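Local coordinates for protein internalin (Listeria monocytogenes serotype 4b, PDB 4FMZ) that is an internalin (InlF) with a leucine-rich repeat solenoid and probably takes part in adhesion to host cells or their invasion, as its relatives do, at residues Asp20-Ile25 with Ala32-Val37; Gln60-Leu65 with Ser85-Leu90. All blocks are in the same frame, centred on the assembly; numbering follows the deposited sequence.

Contact 1: Asp20-Ile25 with Ala32-Val37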
loop_
_atom_site.group_PDB
_atom_site.type_symbol
_atom_site.label_atom_id
_atom_site.label_comp_id
_atom_site.label_asym_id
_atom_site.label_seq_id
_atom_site.Cartn_x
_atom_site.Cartn_y
_atom_site.Cartn_z
ATOM N N ASP A 20 22.026 -4.792 -20.551
ATOM C CA ASP A 20 20.680 -5.296 -20.264
ATOM C C ASP A 20 19.600 -4.462 -20.953
ATOM O O ASP A 20 18.668 -5.041 -21.517
ATOM C CB ASP A 20 20.429 -5.410 -18.770
ATOM C CG ASP A 20 21.181 -6.581 -18.147
ATOM O OD1 ASP A 20 21.534 -7.533 -18.885
ATOM O OD2 ASP A 20 21.416 -6.550 -16.933
ATOM N N LEU A 21 19.746 -3.129 -20.966
ATOM C CA LEU A 21 18.803 -2.277 -21.679
ATOM C C LEU A 21 18.887 -2.544 -23.203
ATOM O O LEU A 21 17.846 -2.678 -23.844
ATOM C CB LEU A 21 19.040 -0.805 -21.374
ATOM C CG LEU A 21 18.022 0.194 -21.981
ATOM C CD1 LEU A 21 16.562 -0.166 -21.628
ATOM C CD2 LEU A 21 18.320 1.563 -21.509
ATOM N N ALA A 22 20.109 -2.691 -23.758
ATOM C CA ALA A 22 20.296 -2.995 -25.190
ATOM C C ALA A 22 19.597 -4.324 -25.534
ATOM O O ALA A 22 18.890 -4.389 -26.534
ATOM C CB ALA A 22 21.777 -3.062 -25.537
ATOM N N GLU A 23 19.706 -5.341 -24.641
ATOM C CA GLU A 23 19.040 -6.637 -24.807
ATOM C C GLU A 23 17.508 -6.473 -24.844
ATOM O O GLU A 23 16.861 -7.097 -25.676
ATOM C CB GLU A 23 19.471 -7.634 -23.714
ATOM C CG GLU A 23 18.728 -8.964 -23.672
ATOM C CD GLU A 23 18.614 -9.774 -24.947
ATOM O OE1 GLU A 23 19.492 -9.655 -25.834
ATOM O OE2 GLU A 23 17.642 -10.557 -25.041
ATOM N N GLY A 24 16.956 -5.603 -24.001
ATOM C CA GLY A 24 15.522 -5.337 -23.968
ATOM C C GLY A 24 15.004 -4.676 -25.226
ATOM O O GLY A 24 13.883 -4.963 -25.659
ATOM N N ILE A 25 15.813 -3.760 -25.808
ATOM C CA ILE A 25 15.502 -3.083 -27.071
ATOM C C ILE A 25 15.530 -4.124 -28.205
ATOM O O ILE A 25 14.603 -4.162 -29.017
ATOM C CB ILE A 25 16.458 -1.870 -27.336
ATOM C CG1 ILE A 25 16.308 -0.776 -26.237
ATOM C CG2 ILE A 25 16.246 -1.260 -28.736
ATOM C CD1 ILE A 25 14.922 -0.068 -26.129
ATOM N N ALA A 32 18.043 -9.754 -34.332
ATOM C CA ALA A 32 18.876 -10.929 -34.065
ATOM C C ALA A 32 19.950 -10.661 -33.000
ATOM O O ALA A 32 20.299 -11.568 -32.255
ATOM C CB ALA A 32 19.543 -11.389 -35.349
ATOM N N SER A 33 20.479 -9.428 -32.936
ATOM C CA SER A 33 21.601 -9.079 -32.060
ATOM C C SER A 33 21.547 -7.619 -31.607
ATOM O O SER A 33 20.941 -6.791 -32.280
ATOM C CB SER A 33 22.910 -9.325 -32.820
ATOM O OG SER A 33 24.066 -8.784 -32.200
ATOM N N VAL A 34 22.237 -7.297 -30.491
ATOM C CA VAL A 34 22.363 -5.921 -29.974
ATOM C C VAL A 34 23.286 -5.098 -30.905
ATOM O O VAL A 34 23.340 -3.875 -30.794
ATOM C CB VAL A 34 22.842 -5.858 -28.492
ATOM C CG1 VAL A 34 21.808 -6.483 -27.551
ATOM C CG2 VAL A 34 24.225 -6.501 -28.308
ATOM N N THR A 35 24.009 -5.765 -31.822
ATOM C CA THR A 35 24.870 -5.063 -32.793
ATOM C C THR A 35 24.046 -4.609 -34.012
ATOM O O THR A 35 24.561 -3.851 -34.842
ATOM C CB THR A 35 26.071 -5.926 -33.231
ATOM O OG1 THR A 35 25.603 -7.096 -33.897
ATOM C CG2 THR A 35 26.990 -6.306 -32.075
ATOM N N ASP A 36 22.778 -5.064 -34.125
ATOM C CA ASP A 36 21.898 -4.717 -35.244
ATOM C C ASP A 36 21.502 -3.245 -35.236
ATOM O O ASP A 36 21.243 -2.666 -34.175
ATOM C CB ASP A 36 20.623 -5.581 -35.243
ATOM C CG ASP A 36 20.838 -7.040 -35.583
ATOM O OD1 ASP A 36 21.932 -7.383 -36.099
ATOM O OD2 ASP A 36 19.903 -7.837 -35.378
ATOM N N VAL A 37 21.443 -2.652 -36.440
ATOM C CA VAL A 37 21.071 -1.252 -36.623
ATOM C C VAL A 37 19.577 -1.074 -36.393
ATOM O O VAL A 37 18.777 -1.917 -36.802
ATOM C CB VAL A 37 21.506 -0.759 -38.029
ATOM C CG1 VAL A 37 20.733 0.481 -38.474
ATOM C CG2 VAL A 37 22.982 -0.460 -38.033
#
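Val34 lays one methyl group, CG1, against helix 19-29 at Ala22, joining that helix to the turn that follows it in the helical N-terminal cap of an internalin. The contact is narrow, 103 Å² in all: CG1 lies 4.0 Å from Ala22 CB and 3.7 Å from Ala22 C, and it also sits 3.8 Å from Glu23 N, so one methyl covers both a side chain and the peptide link beside it. The first torsion of Val34 (chi1 -65°) places CG1 beside its own backbone N, on the side that faces the helix. The Glu23 carboxylate comes only loosely near, OE1 4.3 Å from Val34 CG1, and OE2 makes a salt bridge with Arg26 one turn further along the same helix.

Behind Val34 the chain is shaped by a type I turn from Ser33 to Asp36, closed by Asp36 N to Ser33 O. Backbone bonds of Val34 with Asn13 and of Asp36 with Ile12 tie this turn to helix 12-15, and Ile12 also packs on Ala22, so the small side chain touches both the turn and helix 12-15. The carboxylate of Asp36 folds back over the start of the turn: Ser33 N donates to Asp36 OD2 at 3.0 Å with an N-H...O angle of 149°, approaching from above the carboxylate plane, 67° out of it.

Contact 2: Gln60-Leu65 with Ser85-Leu90; sequences QGIEYL and SNLVKL
Two successive turns of the leucine-rich repeat solenoid meet here on the side away from the parallel strands, where the 3-10 segment 62-64 of one coil and the Leu65 after it receive Leu87 from the next. The whole contact runs through that one leucine, which accounts for more than half of the 159 Å² buried between 60-65 and 85-90. Its two methyls part over the backbone of the neighbouring coil: CD1 lies 3.5 Å from Ile62 O, while CD2 lies 3.3 Å from Leu65 O and 3.8 Å from Glu63 O. These are van der Waals approaches of methyl groups to carbonyl oxygens, and no hydrogen bond joins the segments. The sole close pair of side chains is Ile62 CG2 with Leu87 CD1 at 4.0 Å, the two side chains crossing at about a right angle.

Leu87 is presented by an inverse gamma turn centred on it, and with CG anti to the carbonyl carbon (chi1 -63°) the two methyls are sent on toward Ile62 and Leu65. A type I turn then carries the chain from Leu87 to Leu90, whose N bonds to Leu87 O. On the receiving side, Leu65 N bonds to Ile62 O, the same carbonyl that Leu87 CD1 approaches. Gly61 N donates to Glu63 OE1 at 2.8 Å, met on the syn side and 30° out of the carboxylate plane, so the glutamate folds back over the start of the 3-10 segment.

Farther inside, Ile62 packs on Leu49 and Leu71 of the strands, and Pro83 touches Ile62 and Glu63. Buried aliphatic residues stacked from coil to coil between short strands and a 3-10 back are the hallmark of the leucine-rich repeat fold.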
loop_
_atom_site.group_PDB
_atom_site.type_symbol
_atom_site.label_atom_id
_atom_site.label_comp_id
_atom_site.label_asym_id
_atom_site.label_seq_id
_atom_site.Cartn_x
_atom_site.Cartn_y
_atom_site.Cartn_z
ATOM N N GLN A 60 20.813 5.508 -20.532
ATOM C CA GLN A 60 21.228 6.348 -21.663
ATOM C C GLN A 60 20.767 5.683 -22.962
ATOM O O GLN A 60 20.908 4.458 -23.113
ATOM C CB GLN A 60 22.749 6.599 -21.661
ATOM C CG GLN A 60 23.194 7.522 -20.518
ATOM C CD GLN A 60 24.671 7.414 -20.229
ATOM O OE1 GLN A 60 25.185 6.366 -19.832
ATOM N NE2 GLN A 60 25.389 8.503 -20.419
ATOM N N GLY A 61 20.148 6.484 -23.832
ATOM C CA GLY A 61 19.583 6.055 -25.111
ATOM C C GLY A 61 18.072 5.978 -25.100
ATOM O O GLY A 61 17.448 6.119 -26.155
ATOM N N ILE A 62 17.458 5.771 -23.900
ATOM C CA ILE A 62 15.997 5.666 -23.759
ATOM C C ILE A 62 15.293 6.950 -24.224
ATOM O O ILE A 62 14.125 6.889 -24.620
ATOM C CB ILE A 62 15.559 5.243 -22.329
ATOM C CG1 ILE A 62 14.239 4.445 -22.396
ATOM C CG2 ILE A 62 15.480 6.443 -21.338
ATOM C CD1 ILE A 62 13.955 3.567 -21.208
ATOM N N GLU A 63 16.026 8.082 -24.243
ATOM C CA GLU A 63 15.496 9.364 -24.701
ATOM C C GLU A 63 15.023 9.311 -26.186
ATOM O O GLU A 63 14.254 10.185 -26.573
ATOM C CB GLU A 63 16.498 10.521 -24.463
ATOM C CG GLU A 63 17.803 10.445 -25.246
ATOM C CD GLU A 63 18.926 9.577 -24.704
ATOM O OE1 GLU A 63 18.716 8.872 -23.691
ATOM O OE2 GLU A 63 20.020 9.588 -25.316
ATOM N N TYR A 64 15.416 8.267 -26.984
ATOM C CA TYR A 64 14.982 8.097 -28.386
ATOM C C TYR A 64 13.610 7.430 -28.534
ATOM O O TYR A 64 13.014 7.450 -29.626
ATOM C CB TYR A 64 16.000 7.289 -29.181
ATOM C CG TYR A 64 17.269 8.058 -29.432
ATOM C CD1 TYR A 64 17.305 9.100 -30.358
ATOM C CD2 TYR A 64 18.434 7.761 -28.736
ATOM C CE1 TYR A 64 18.483 9.787 -30.626
ATOM C CE2 TYR A 64 19.616 8.446 -28.983
ATOM C CZ TYR A 64 19.633 9.456 -29.935
ATOM O OH TYR A 64 20.771 10.167 -30.161
ATOM N N LEU A 65 13.113 6.844 -27.435
ATOM C CA LEU A 65 11.804 6.201 -27.410
ATOM C C LEU A 65 10.752 7.278 -27.116
ATOM O O LEU A 65 10.067 7.224 -26.100
ATOM C CB LEU A 65 11.806 5.068 -26.353
ATOM C CG LEU A 65 12.297 3.686 -26.816
ATOM C CD1 LEU A 65 13.731 3.722 -27.346
ATOM C CD2 LEU A 65 12.218 2.697 -25.701
ATOM N N SER A 85 13.855 12.524 -18.840
ATOM C CA SER A 85 13.388 13.913 -18.700
ATOM C C SER A 85 12.479 14.447 -19.824
ATOM O O SER A 85 11.606 15.256 -19.521
ATOM C CB SER A 85 14.549 14.877 -18.486
ATOM O OG SER A 85 15.315 15.049 -19.668
ATOM N N ASN A 86 12.654 14.014 -21.077
ATOM C CA ASN A 86 11.814 14.511 -22.172
ATOM C C ASN A 86 10.809 13.453 -22.679
ATOM O O ASN A 86 10.141 13.682 -23.687
ATOM C CB ASN A 86 12.691 15.020 -23.317
ATOM C CG ASN A 86 13.102 16.457 -23.160
ATOM O OD1 ASN A 86 13.942 16.804 -22.322
ATOM N ND2 ASN A 86 12.525 17.327 -23.977
ATOM N N LEU A 87 10.641 12.335 -21.960
ATOM C CA LEU A 87 9.681 11.313 -22.402
ATOM C C LEU A 87 8.292 11.674 -21.854
ATOM O O LEU A 87 7.696 10.949 -21.056
ATOM C CB LEU A 87 10.149 9.900 -21.990
ATOM C CG LEU A 87 11.485 9.459 -22.624
ATOM C CD1 LEU A 87 11.864 8.045 -22.197
ATOM C CD2 LEU A 87 11.441 9.571 -24.164
ATOM N N VAL A 88 7.773 12.805 -22.336
ATOM C CA VAL A 88 6.544 13.434 -21.848
ATOM C C VAL A 88 5.264 12.643 -22.186
ATOM O O VAL A 88 4.228 12.970 -21.620
ATOM C CB VAL A 88 6.439 14.917 -22.294
ATOM C CG1 VAL A 88 7.585 15.742 -21.694
ATOM C CG2 VAL A 88 6.393 15.045 -23.823
ATOM N N LYS A 89 5.320 11.596 -23.047
ATOM C CA LYS A 89 4.123 10.777 -23.320
ATOM C C LYS A 89 3.960 9.640 -22.280
ATOM O O LYS A 89 2.980 8.889 -22.334
ATOM C CB LYS A 89 4.169 10.191 -24.731
ATOM C CG LYS A 89 3.892 11.205 -25.831
ATOM C CD LYS A 89 3.770 10.472 -27.173
ATOM C CE LYS A 89 3.407 11.356 -28.330
ATOM N NZ LYS A 89 3.083 10.549 -29.532
ATOM N N LEU A 90 4.915 9.510 -21.340
ATOM C CA LEU A 90 4.839 8.486 -20.291
ATOM C C LEU A 90 3.604 8.680 -19.402
ATOM O O LEU A 90 3.363 9.782 -18.882
ATOM C CB LEU A 90 6.104 8.468 -19.405
ATOM C CG LEU A 90 7.329 7.764 -19.979
ATOM C CD1 LEU A 90 8.540 8.032 -19.101
ATOM C CD2 LEU A 90 7.094 6.258 -20.147
#

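From the N terminus, helix 19-29 leads into the loop before strand 37-38, and contact 1 closes this short helix-to-turn loop of chain within the cap. Contact 2 opens later, after strand 48-50, and spans strand 70-72 to bring two consecutive coils together; the two loops follow in series, neither nesting nor crossing. Their centres lie about 17 Å apart, yet they touch directly: Ile25 CD1 is 3.9 Å from Leu65 CD2, and Leu21 CD2 is 4.2 Å from Gln60 O. Leu49 of strand 48-50 packs against Leu21 and Ile25 as well as Ile62 and Leu65, so the cap's hydrophobic interior continues into the first coils of the solenoid.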